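Local atomic coordinates of diketoreductase (Acinetobacter baylyi, PDB entry 4E12), a protein that reduces dicarbonyl compounds with NADH and probably also interconverts (3S)-3-hydroxyacyl-CoA and 3-oxoacyl-CoA in fatty acid beta-oxidation. Residues L142-H147 / S175-V180; I182-K185 / Y191-N194; D202-L207 / E216-T221. All coordinates share one frame; numbering follows the deposited sequence.

Contact 1. Residues L142-H147 / S175-V180. With SO4 (sulfate ion), chain J.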
loop_
_atom_site.group_PDB
_atom_site.type_symbol
_atom_site.label_atom_id
_atom_site.label_comp_id
_atom_site.label_asym_id
_atom_site.label_seq_id
_atom_site.Cartn_x
_atom_site.Cartn_y
_atom_site.Cartn_z
ATOM N N LEU A 142 16.820 -11.393 12.747
ATOM C CA LEU A 142 15.535 -11.378 13.425
ATOM C C LEU A 142 15.177 -9.909 13.582
ATOM O O LEU A 142 15.734 -9.209 14.433
ATOM C CB LEU A 142 15.652 -12.046 14.800
ATOM C CG LEU A 142 14.335 -12.235 15.560
ATOM C CD1 LEU A 142 13.455 -13.196 14.756
ATOM C CD2 LEU A 142 14.599 -12.781 16.954
ATOM N N HIS A 143 14.245 -9.455 12.755
ATOM C CA HIS A 143 13.992 -8.042 12.565
ATOM C C HIS A 143 12.637 -7.679 13.137
ATOM O O HIS A 143 11.609 -8.235 12.741
ATOM C CB HIS A 143 14.053 -7.713 11.075
ATOM C CG HIS A 143 13.921 -6.251 10.765
ATOM N ND1 HIS A 143 12.873 -5.743 10.030
ATOM C CD2 HIS A 143 14.700 -5.192 11.095
ATOM C CE1 HIS A 143 13.012 -4.431 9.918
ATOM N NE2 HIS A 143 14.112 -4.073 10.556
ATOM N N PHE A 144 12.667 -6.754 14.082
ATOM C CA PHE A 144 11.486 -6.257 14.789
ATOM C C PHE A 144 11.051 -4.897 14.239
ATOM O O PHE A 144 11.786 -4.245 13.494
ATOM C CB PHE A 144 11.834 -6.084 16.267
ATOM C CG PHE A 144 12.192 -7.361 16.954
ATOM C CD1 PHE A 144 13.456 -7.924 16.797
ATOM C CD2 PHE A 144 11.265 -8.010 17.764
ATOM C CE1 PHE A 144 13.785 -9.120 17.441
ATOM C CE2 PHE A 144 11.587 -9.190 18.404
ATOM C CZ PHE A 144 12.845 -9.748 18.244
ATOM N N ALA A 145 9.864 -4.452 14.648
ATOM C CA ALA A 145 9.347 -3.153 14.241
ATOM C C ALA A 145 9.154 -2.286 15.479
ATOM O O ALA A 145 8.783 -2.798 16.536
ATOM C CB ALA A 145 8.012 -3.336 13.535
ATOM N N ASN A 146 9.373 -0.980 15.359
ATOM C CA ASN A 146 9.246 -0.093 16.521
ATOM C C ASN A 146 7.862 -0.301 17.185
ATOM O O ASN A 146 6.845 -0.450 16.498
ATOM C CB ASN A 146 9.436 1.363 16.092
ATOM C CG ASN A 146 9.658 2.293 17.269
ATOM O OD1 ASN A 146 10.005 1.856 18.370
ATOM N ND2 ASN A 146 9.449 3.584 17.044
ATOM N N HIS A 147 7.840 -0.317 18.520
ATOM C CA HIS A 147 6.646 -0.658 19.298
ATOM C C HIS A 147 6.290 -2.132 19.140
ATOM O O HIS A 147 5.190 -2.477 18.699
ATOM C CB HIS A 147 5.467 0.248 18.933
ATOM C CG HIS A 147 5.692 1.687 19.281
ATOM N ND1 HIS A 147 4.659 2.566 19.525
ATOM C CD2 HIS A 147 6.835 2.399 19.429
ATOM C CE1 HIS A 147 5.155 3.757 19.804
ATOM N NE2 HIS A 147 6.473 3.683 19.755
ATOM N N SER A 175 7.731 -16.761 18.218
ATOM C CA SER A 175 6.360 -17.008 18.645
ATOM C C SER A 175 6.236 -16.997 20.179
ATOM O O SER A 175 5.293 -16.410 20.722
ATOM C CB SER A 175 5.881 -18.341 18.097
ATOM O OG SER A 175 5.832 -18.311 16.685
ATOM N N ALA A 176 7.204 -17.621 20.849
ATOM C CA ALA A 176 7.277 -17.714 22.315
ATOM C C ALA A 176 7.352 -16.352 22.971
ATOM O O ALA A 176 6.914 -16.185 24.112
ATOM C CB ALA A 176 8.476 -18.538 22.735
ATOM N N ILE A 177 7.922 -15.366 22.276
ATOM C CA ILE A 177 7.918 -14.025 22.843
ATOM C C ILE A 177 6.764 -13.197 22.288
ATOM O O ILE A 177 6.753 -11.965 22.375
ATOM C CB ILE A 177 9.257 -13.263 22.694
ATOM C CG1 ILE A 177 9.637 -13.141 21.215
ATOM C CG2 ILE A 177 10.351 -13.957 23.507
ATOM C CD1 ILE A 177 10.629 -12.028 20.941
ATOM N N GLY A 178 5.779 -13.876 21.721
ATOM C CA GLY A 178 4.571 -13.164 21.354
ATOM C C GLY A 178 4.613 -12.438 20.021
ATOM O O GLY A 178 3.788 -11.562 19.777
ATOM N N MET A 179 5.542 -12.791 19.145
ATOM C CA MET A 179 5.618 -12.125 17.848
ATOM C C MET A 179 4.938 -12.995 16.806
ATOM O O MET A 179 4.773 -14.197 17.017
ATOM C CB MET A 179 7.077 -11.949 17.426
ATOM C CG MET A 179 7.951 -11.269 18.461
ATOM S SD MET A 179 7.389 -9.634 18.949
ATOM C CE MET A 179 7.485 -8.775 17.418
ATOM N N VAL A 180 4.550 -12.394 15.684
ATOM C CA VAL A 180 4.111 -13.165 14.531
ATOM C C VAL A 180 5.335 -13.345 13.651
ATOM O O VAL A 180 5.838 -12.368 13.099
ATOM C CB VAL A 180 3.062 -12.397 13.726
ATOM C CG1 VAL A 180 2.722 -13.156 12.446
ATOM C CG2 VAL A 180 1.813 -12.187 14.570
HETATM S S SO4 J . 9.674 5.786 20.225
HETATM O O1 SO4 J . 9.569 4.319 20.354
HETATM O O2 SO4 J . 10.451 6.315 21.367
HETATM O O3 SO4 J . 8.313 6.367 20.221
HETATM O O4 SO4 J . 10.361 6.127 18.958
#

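Contact 2. Residues I182-K185 / Y191-N194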
loop_
_atom_site.group_PDB
_atom_site.type_symbol
_atom_site.label_atom_id
_atom_site.label_comp_id
_atom_site.label_asym_id
_atom_site.label_seq_id
_atom_site.Cartn_x
_atom_site.Cartn_y
_atom_site.Cartn_z
ATOM N N ILE A 182 7.473 -13.777 10.571
ATOM C CA ILE A 182 7.314 -13.562 9.148
ATOM C C ILE A 182 8.499 -14.260 8.543
ATOM O O ILE A 182 9.639 -13.804 8.699
ATOM C CB ILE A 182 7.342 -12.058 8.827
ATOM C CG1 ILE A 182 6.175 -11.358 9.531
ATOM C CG2 ILE A 182 7.342 -11.815 7.314
ATOM C CD1 ILE A 182 4.841 -11.913 9.161
ATOM N N GLU A 183 8.251 -15.393 7.887
ATOM C CA GLU A 183 9.351 -16.247 7.450
ATOM C C GLU A 183 9.813 -15.957 6.022
ATOM O O GLU A 183 9.094 -16.230 5.056
ATOM C CB GLU A 183 8.983 -17.729 7.645
ATOM C CG GLU A 183 8.699 -18.100 9.104
ATOM C CD GLU A 183 8.290 -19.563 9.309
ATOM O OE1 GLU A 183 8.973 -20.468 8.790
ATOM O OE2 GLU A 183 7.278 -19.806 9.992
ATOM N N LEU A 184 11.007 -15.373 5.888
ATOM C CA LEU A 184 11.590 -15.186 4.574
ATOM C C LEU A 184 12.450 -16.381 4.219
ATOM O O LEU A 184 13.054 -16.996 5.102
ATOM C CB LEU A 184 12.401 -13.899 4.466
ATOM C CG LEU A 184 11.666 -12.563 4.541
ATOM C CD1 LEU A 184 11.183 -12.265 5.954
ATOM C CD2 LEU A 184 12.640 -11.492 4.086
ATOM N N LYS A 185 12.493 -16.698 2.925
ATOM C CA LYS A 185 13.119 -17.921 2.436
ATOM C C LYS A 185 14.491 -17.641 1.823
ATOM O O LYS A 185 15.311 -18.548 1.665
ATOM C CB LYS A 185 12.185 -18.621 1.431
ATOM C CG LYS A 185 10.870 -19.072 2.071
ATOM C CD LYS A 185 9.832 -19.541 1.062
ATOM C CE LYS A 185 8.544 -19.950 1.782
ATOM N NZ LYS A 185 7.462 -20.375 0.848
ATOM N N TYR A 191 13.734 -6.702 3.934
ATOM C CA TYR A 191 12.870 -7.816 4.337
ATOM C C TYR A 191 11.577 -7.764 3.510
ATOM O O TYR A 191 11.617 -7.476 2.306
ATOM C CB TYR A 191 12.571 -7.741 5.858
ATOM C CG TYR A 191 13.832 -7.715 6.717
ATOM C CD1 TYR A 191 14.348 -8.882 7.265
ATOM C CD2 TYR A 191 14.502 -6.522 6.972
ATOM C CE1 TYR A 191 15.517 -8.868 8.060
ATOM C CE2 TYR A 191 15.672 -6.497 7.759
ATOM C CZ TYR A 191 16.167 -7.674 8.298
ATOM O OH TYR A 191 17.313 -7.661 9.075
ATOM N N VAL A 192 10.443 -8.007 4.162
ATOM C CA VAL A 192 9.132 -7.951 3.521
ATOM C C VAL A 192 8.441 -6.596 3.711
ATOM O O VAL A 192 8.086 -5.933 2.734
ATOM C CB VAL A 192 8.187 -9.081 4.017
ATOM C CG1 VAL A 192 6.800 -8.901 3.423
ATOM C CG2 VAL A 192 8.740 -10.452 3.608
ATOM N N LEU A 193 8.238 -6.176 4.957
ATOM C CA LEU A 193 7.432 -4.969 5.187
ATOM C C LEU A 193 7.967 -3.716 4.489
ATOM O O LEU A 193 7.223 -3.019 3.790
ATOM C CB LEU A 193 7.276 -4.696 6.680
ATOM C CG LEU A 193 6.494 -3.422 6.979
ATOM C CD1 LEU A 193 5.100 -3.441 6.339
ATOM C CD2 LEU A 193 6.422 -3.241 8.478
ATOM N N ASN A 194 9.237 -3.401 4.714
ATOM C CA ASN A 194 9.842 -2.234 4.090
ATOM C C ASN A 194 9.848 -2.376 2.574
ATOM O O ASN A 194 9.715 -1.388 1.845
ATOM C CB ASN A 194 11.250 -2.014 4.627
ATOM C CG ASN A 194 11.254 -1.698 6.113
ATOM O OD1 ASN A 194 10.274 -1.170 6.647
ATOM N ND2 ASN A 194 12.350 -2.028 6.792
#

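Contact 3. Residues D202-L207 / E216-T221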
loop_
_atom_site.group_PDB
_atom_site.type_symbol
_atom_site.label_atom_id
_atom_site.label_comp_id
_atom_site.label_asym_id
_atom_site.label_seq_id
_atom_site.Cartn_x
_atom_site.Cartn_y
_atom_site.Cartn_z
ATOM N N ASP A 202 7.047 6.076 -1.741
ATOM C CA ASP A 202 7.734 6.736 -2.864
ATOM C C ASP A 202 6.747 7.195 -3.922
ATOM O O ASP A 202 6.914 8.267 -4.512
ATOM C CB ASP A 202 8.749 5.809 -3.536
ATOM C CG ASP A 202 9.980 5.575 -2.694
ATOM O OD1 ASP A 202 10.125 6.235 -1.641
ATOM O OD2 ASP A 202 10.807 4.734 -3.092
ATOM N N ALA A 203 5.734 6.374 -4.192
ATOM C CA ALA A 203 4.721 6.749 -5.179
ATOM C C ALA A 203 3.914 7.958 -4.711
ATOM O O ALA A 203 3.627 8.865 -5.492
ATOM C CB ALA A 203 3.781 5.582 -5.448
ATOM N N ALA A 204 3.502 7.968 -3.453
ATOM C CA ALA A 204 2.734 9.104 -2.929
ATOM C C ALA A 204 3.576 10.394 -2.974
ATOM O O ALA A 204 3.090 11.477 -3.331
ATOM C CB ALA A 204 2.295 8.810 -1.493
ATOM N N ALA A 205 4.833 10.272 -2.577
ATOM C CA ALA A 205 5.710 11.428 -2.513
ATOM C C ALA A 205 5.909 12.044 -3.901
ATOM O O ALA A 205 5.889 13.271 -4.046
ATOM C CB ALA A 205 7.039 11.057 -1.882
ATOM N N GLU A 206 6.093 11.201 -4.911
ATOM C CA GLU A 206 6.190 11.673 -6.296
ATOM C C GLU A 206 4.937 12.437 -6.723
ATOM O O GLU A 206 5.033 13.510 -7.325
ATOM C CB GLU A 206 6.429 10.500 -7.251
ATOM C CG GLU A 206 6.483 10.889 -8.730
ATOM C CD GLU A 206 5.109 11.171 -9.347
ATOM O OE1 GLU A 206 5.026 11.990 -10.284
ATOM O OE2 GLU A 206 4.108 10.564 -8.915
ATOM N N LEU A 207 3.761 11.898 -6.430
ATOM C CA LEU A 207 2.520 12.621 -6.732
ATOM C C LEU A 207 2.500 13.975 -6.033
ATOM O O LEU A 207 2.008 14.960 -6.587
ATOM C CB LEU A 207 1.294 11.845 -6.253
ATOM C CG LEU A 207 1.009 10.474 -6.858
ATOM C CD1 LEU A 207 -0.197 9.862 -6.130
ATOM C CD2 LEU A 207 0.728 10.662 -8.348
ATOM N N GLU A 216 -4.027 15.307 1.372
ATOM C CA GLU A 216 -5.362 14.878 1.749
ATOM C C GLU A 216 -6.000 14.077 0.620
ATOM O O GLU A 216 -6.645 13.055 0.852
ATOM C CB GLU A 216 -6.236 16.094 2.114
ATOM C CG GLU A 216 -5.746 16.888 3.333
ATOM C CD GLU A 216 -4.482 17.730 3.088
ATOM O OE1 GLU A 216 -4.018 17.839 1.928
ATOM O OE2 GLU A 216 -3.948 18.286 4.076
ATOM N N THR A 217 -5.820 14.537 -0.615
ATOM C CA THR A 217 -6.421 13.859 -1.740
ATOM C C THR A 217 -5.771 12.490 -1.973
ATOM O O THR A 217 -6.445 11.499 -2.269
ATOM C CB THR A 217 -6.270 14.718 -2.995
ATOM O OG1 THR A 217 -6.960 15.946 -2.784
ATOM C CG2 THR A 217 -6.863 14.032 -4.197
ATOM N N ILE A 218 -4.461 12.439 -1.836
ATOM C CA ILE A 218 -3.727 11.191 -2.054
ATOM C C ILE A 218 -4.148 10.182 -0.983
ATOM O O ILE A 218 -4.446 9.018 -1.287
ATOM C CB ILE A 218 -2.207 11.477 -2.049
ATOM C CG1 ILE A 218 -1.887 12.468 -3.181
ATOM C CG2 ILE A 218 -1.410 10.198 -2.156
ATOM C CD1 ILE A 218 -0.466 12.969 -3.211
ATOM N N ASP A 219 -4.210 10.636 0.268
ATOM C CA ASP A 219 -4.601 9.748 1.353
ATOM C C ASP A 219 -6.031 9.234 1.222
ATOM O O ASP A 219 -6.255 8.035 1.399
ATOM C CB ASP A 219 -4.396 10.388 2.725
ATOM C CG ASP A 219 -2.931 10.451 3.135
ATOM O OD1 ASP A 219 -2.065 9.949 2.387
ATOM O OD2 ASP A 219 -2.645 10.990 4.222
ATOM N N LYS A 220 -7.000 10.110 0.928
ATOM C CA LYS A 220 -8.381 9.630 0.831
ATOM C C LYS A 220 -8.521 8.633 -0.333
ATOM O O LYS A 220 -9.253 7.639 -0.247
ATOM C CB LYS A 220 -9.418 10.772 0.766
ATOM C CG LYS A 220 -9.439 11.612 -0.490
ATOM C CD LYS A 220 -10.533 12.694 -0.391
ATOM C CE LYS A 220 -10.517 13.626 -1.600
ATOM N NZ LYS A 220 -11.533 14.704 -1.490
ATOM N N THR A 221 -7.776 8.866 -1.405
ATOM C CA THR A 221 -7.785 7.923 -2.504
ATOM C C THR A 221 -7.354 6.543 -2.033
ATOM O O THR A 221 -7.977 5.543 -2.390
ATOM C CB THR A 221 -6.855 8.352 -3.637
ATOM O OG1 THR A 221 -7.255 9.635 -4.132
ATOM C CG2 THR A 221 -6.910 7.333 -4.758
#

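Contact 1. Residues L142-H147 / S175-V180
M179 and I177 close on the ring of F144 without a hydrogen bond between the segments. The M179 chain leaves the backbone with CG anti to the carbonyl carbon (chi1 -53°) and bends again at both later torsions, which curls it round the rim of the phenyl group. Past CB, M179 CG comes 4.2 Å from F144 CE2. M179 SD lies at the ring edge, 5.4 Å from the F144 centroid, as a Met-aromatic contact, and M179 CE settles 3.9 Å from F144 CD2. I177 reaches the edge of the same ring with its tip, CD1 being 3.9 Å from F144 CE2 and close to the ring plane. The turn that presents both residues is a Schellman motif closing helix 164-176, with G178 at positive phi and its N bonded to S175 O at 2.8 Å. Farther on, H147 NE2 donates almost straight (172°) to O3 of a sulfate, probably from the crystallisation liquor, at 3.3 Å. H143, predicted to matter for catalysis, precedes F144, whose N bonds to the NAD-binding N120. F144 also leans on I19 of helix 14-25, and M179 on A154 of strand 153-158, placing the cluster between strands 139-144 and 153-158 and that helix.

Contact 2. Residues I182-K185 / Y191-N194
The backbone amides of V192 and L193 both donate to OE2 of E155, whose OE1 is hydrogen-bonded to H143 ND1, so one carboxylate of strand 153-158 holds the backbone near the start of helix 193-209 together with the histidine predicted to be important for catalysis, consistent with the His-Glu pairing of 3-hydroxyacyl-CoA dehydrogenases. Across the two segments themselves the contact is apolar. V192 CG2 sits 3.7 Å from L184 CG and 3.8 Å from L184 CD1, the two side chains running past each other in opposite senses. From the other branch, L184 CD2 rests 3.7 Å from Y191 CA, against backbone more than ring. A chi1 of -62° sets I182 CG1 beside the backbone N and leaves I182 CG2 anti to that N, 4.2 Å from V192 CG2. The junction joins the last strand of the Rossmann domain, 180-183, to the beginning of helix 193-209 in the C-terminal domain, and I182 and V192 both pack on T221 of the second subunit. Y191 takes an unusual positive phi; its ring stacks on H143, near the NAD-binding S122, and its OH bonds to S121 O.

Contact 3. Residues D202-L207 / E216-T221
Helices 193-209 and 215-226 of the all-helical C-terminal domain meet through A204 and L207 on the first and I218 on the second. I218 is the central side chain, and its two branches divide the work. I218 CG2 lies 4.0 Å from A204 CB and also comes within 4.2 Å of L207 CD1. The longer branch, extended at chi2 (173°) from a CG1 that stands anti to the carbonyl carbon, carries I218 CD1 to 3.7 Å from L207 CB. I218 CD1 also lies 3.9 Å from A204 O, so it rests against the backbone of helix 193-209 as well as its side chains. With only a methyl at A204, the backbones come close: A204 CA is 6.8 Å from I218 CA, the nearest pair of the two segments. L207 and I218 cross obliquely. Residues A204 and L207 stand one turn apart, and the helix pair belongs to the bundle of the 3-hydroxyacyl-CoA dehydrogenase C-terminal domain, where F233 of helix 232-239 covers both A204 and I218. Beside I218, D219 is buried, but OD1 takes the amide of F233 and OD2 bonds to the hydroxyl of Y281; the D219 carboxylate faces the amino end of helix 232-239, which probably stabilises its negative charge. Within helix 215-226, T217 O accepts from both T221 N and T221 OG1, which arrive from opposite faces of the carbonyl plane, the hydroxyl at 2.8 Å. K220 packs on P181 of the second subunit.

Overall arrangement
Followed from the N terminus, the three contacts come in series, each closing before the next opens. Contact 1 closes the loop that leaves strand 139-144, passes through strand 153-158 and helix 164-176, and returns to the sheet. Contact 2 then closes a short loop from edge strand 180-183 into helix 193-209, and it touches contact 1. Contact 3 uses a later part of the same helix, with its centre about 25 Å from that of contact 2, and ties it to helix 215-226. Contact 2 joins the Rossmann domain to the C-terminal bundle, and contact 3 lies within the latter. All three contacts reach the second subunit, contact 1 through V180 alone.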